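Long-range contact in carboxysome assembly protein CcmN (Synechococcus elongatus, PDB 7D6C), which is required for beta-carboxysome assembly, its N-terminal part (this chain) binding CcmM and its C-terminal peptide, absent here, the shell protein CcmK2: residues 72-77 against 90-95. Numbering follows the deposited sequence.
Sequences GALLAA and QACLGA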
ATOM      1  N   GLY F  72       6.553  17.723 -10.377  1.00 52.21           N
ATOM      2  CA  GLY F  72       7.784  17.006 -10.166  1.00 47.40           C
ATOM      3  C   GLY F  72       7.834  16.210  -8.893  1.00 49.83           C
ATOM      4  O   GLY F  72       8.851  15.545  -8.638  1.00 54.39           O
ATOM      5  N   ALA F  73       6.786  16.265  -8.075  1.00 51.41           N
ATOM      6  CA  ALA F  73       6.700  15.375  -6.928  1.00 50.49           C
ATOM      7  C   ALA F  73       6.588  13.954  -7.427  1.00 50.33           C
ATOM      8  O   ALA F  73       6.048  13.699  -8.507  1.00 50.96           O
ATOM      9  CB  ALA F  73       5.504  15.707  -6.038  1.00 49.62           C
ATOM     10  N   LEU F  74       7.129  13.029  -6.638  1.00 52.65           N
ATOM     11  CA  LEU F  74       7.231  11.625  -6.999  1.00 49.62           C
ATOM     12  C   LEU F  74       6.766  10.766  -5.835  1.00 51.96           C
ATOM     13  O   LEU F  74       7.115  11.026  -4.682  1.00 53.06           O
ATOM     14  CB  LEU F  74       8.667  11.263  -7.347  1.00 49.60           C
ATOM     15  CG  LEU F  74       9.289  12.112  -8.433  1.00 48.34           C
ATOM     16  CD1 LEU F  74      10.777  12.018  -8.323  1.00 46.95           C
ATOM     17  CD2 LEU F  74       8.790  11.622  -9.779  1.00 50.92           C
ATOM     18  N   LEU F  75       6.002   9.726  -6.139  1.00 50.93           N
ATOM     19  CA  LEU F  75       5.483   8.819  -5.130  1.00 50.04           C
ATOM     20  C   LEU F  75       5.958   7.420  -5.476  1.00 52.40           C
ATOM     21  O   LEU F  75       5.636   6.906  -6.554  1.00 50.55           O
ATOM     22  CB  LEU F  75       3.954   8.868  -5.094  1.00 52.11           C
ATOM     23  CG  LEU F  75       3.200   9.909  -4.263  1.00 48.85           C
ATOM     24  CD1 LEU F  75       3.592  11.311  -4.644  1.00 48.04           C
ATOM     25  CD2 LEU F  75       1.728   9.713  -4.528  1.00 50.97           C
ATOM     26  N   ALA F  76       6.725   6.804  -4.573  1.00 56.10           N
ATOM     27  CA  ALA F  76       7.094   5.408  -4.758  1.00 53.24           C
ATOM     28  C   ALA F  76       5.854   4.538  -4.627  1.00 53.15           C
ATOM     29  O   ALA F  76       4.757   5.016  -4.334  1.00 56.14           O
ATOM     30  CB  ALA F  76       8.154   4.983  -3.748  1.00 53.64           C
ATOM     31  N   ALA F  77       6.034   3.238  -4.838  1.00 53.89           N
ATOM     32  CA  ALA F  77       4.908   2.315  -4.797  1.00 50.02           C
ATOM     33  C   ALA F  77       4.195   2.360  -3.447  1.00 52.94           C
ATOM     34  O   ALA F  77       4.805   2.606  -2.401  1.00 56.50           O
ATOM     35  CB  ALA F  77       5.388   0.892  -5.080  1.00 52.22           C
ATOM     36  N   GLN F  90       8.673  19.065  -6.320  1.00 52.11           N
ATOM     37  CA  GLN F  90       9.900  18.263  -6.361  1.00 55.39           C
ATOM     38  C   GLN F  90      10.041  17.271  -5.198  1.00 56.42           C
ATOM     39  O   GLN F  90      11.097  16.619  -5.054  1.00 52.84           O
ATOM     40  CB  GLN F  90      11.151  19.151  -6.408  1.00 52.51           C
ATOM     41  CG  GLN F  90      11.179  20.111  -7.580  1.00 61.60           C
ATOM     42  CD  GLN F  90      11.843  19.538  -8.811  1.00 60.84           C
ATOM     43  OE1 GLN F  90      11.328  18.602  -9.422  1.00 63.47           O
ATOM     44  NE2 GLN F  90      12.966  20.131  -9.216  1.00 57.65           N
ATOM     45  N   ALA F  91       9.009  17.098  -4.384  1.00 54.94           N
ATOM     46  CA  ALA F  91       9.088  16.187  -3.251  1.00 55.69           C
ATOM     47  C   ALA F  91       9.225  14.723  -3.703  1.00 55.38           C
ATOM     48  O   ALA F  91       8.927  14.368  -4.848  1.00 53.05           O
ATOM     49  CB  ALA F  91       7.854  16.356  -2.359  1.00 52.08           C
ATOM     50  N   CYS F  92       9.679  13.874  -2.766  1.00 53.20           N
ATOM     51  CA  CYS F  92       9.928  12.444  -2.989  1.00 52.91           C
ATOM     52  C   CYS F  92       9.392  11.652  -1.807  1.00 54.46           C
ATOM     53  O   CYS F  92       9.806  11.893  -0.668  1.00 54.36           O
ATOM     54  CB  CYS F  92      11.411  12.141  -3.123  1.00 51.60           C
ATOM     55  SG  CYS F  92      12.231  13.045  -4.352  1.00 64.65           S
ATOM     56  N   LEU F  93       8.526  10.674  -2.070  1.00 50.12           N
ATOM     57  CA  LEU F  93       7.843   9.932  -1.017  1.00 49.23           C
ATOM     58  C   LEU F  93       8.232   8.462  -1.111  1.00 54.64           C
ATOM     59  O   LEU F  93       7.888   7.789  -2.092  1.00 50.83           O
ATOM     60  CB  LEU F  93       6.335  10.096  -1.135  1.00 51.57           C
ATOM     61  CG  LEU F  93       5.752  11.506  -1.165  1.00 46.32           C
ATOM     62  CD1 LEU F  93       4.252  11.402  -0.918  1.00 49.79           C
ATOM     63  CD2 LEU F  93       6.407  12.360  -0.135  1.00 41.45           C
ATOM     64  N   GLY F  94       8.930   7.965  -0.085  1.00 53.65           N
ATOM     65  CA  GLY F  94       9.364   6.584  -0.087  1.00 52.81           C
ATOM     66  C   GLY F  94       8.201   5.617  -0.192  1.00 51.10           C
ATOM     67  O   GLY F  94       7.051   5.956   0.071  1.00 51.78           O
ATOM     68  N   ALA F  95       8.521   4.393  -0.605  1.00 52.62           N
ATOM     69  CA  ALA F  95       7.534   3.320  -0.644  1.00 52.38           C
ATOM     70  C   ALA F  95       6.753   3.229   0.663  1.00 52.48           C
ATOM     71  O   ALA F  95       7.312   3.324   1.760  1.00 51.36           O
ATOM     72  CB  ALA F  95       8.224   1.984  -0.931  1.00 46.97           C
TER
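Two successive coils of a parallel beta-helix meet where L74 and L75 lie over C92 and L93; segments 72-77 and 90-95 run parallel, 2° apart end to end, around the strands 74-75 and 92-93. Three backbone hydrogen bonds join them: L74 N donates to A91 O (2.9 Å), L93 N to L74 O (3.0 Å), and A76 N to L93 O (2.9 Å). The last is the straightest, 164° at the hydrogen. CA-H...O contacts add to them: A91 O also accepts one from A73, and A77 O one from A95.

On one face of the sheet, L75 and L93 project together, flank to flank. In L93, CG is anti to the carbonyl carbon and CD1 anti to CA (chi2 -165°), which brings CD1 to 3.8 Å from L75 CD1. The same methyl meets L75 CG, whereas CB and CG of L93 rest near L74 O. I54 of the preceding coil packs on L75, while T110 of the following coil and V79 touch L93. With L93 cut back to an alanine here, L75 CD1 would probably lose its neighbour and a gap would open between the coils. Nearby, A73 CB and A91 CB lie 4.4 Å apart in a loose apolar contact.

The other face carries L74 and C92, whose CD1 and SG are 4.4 Å apart; C53 and V109 continue this row on neighbouring coils, and L74 also packs against V82 of a second subunit. At the following bend, A76 CB approaches A95 CB at 4.1 Å. Short parallel strands stacked coil on coil, with aliphatic residues in rows, are characteristic of the left-handed beta-helix of hexapeptide-repeat proteins.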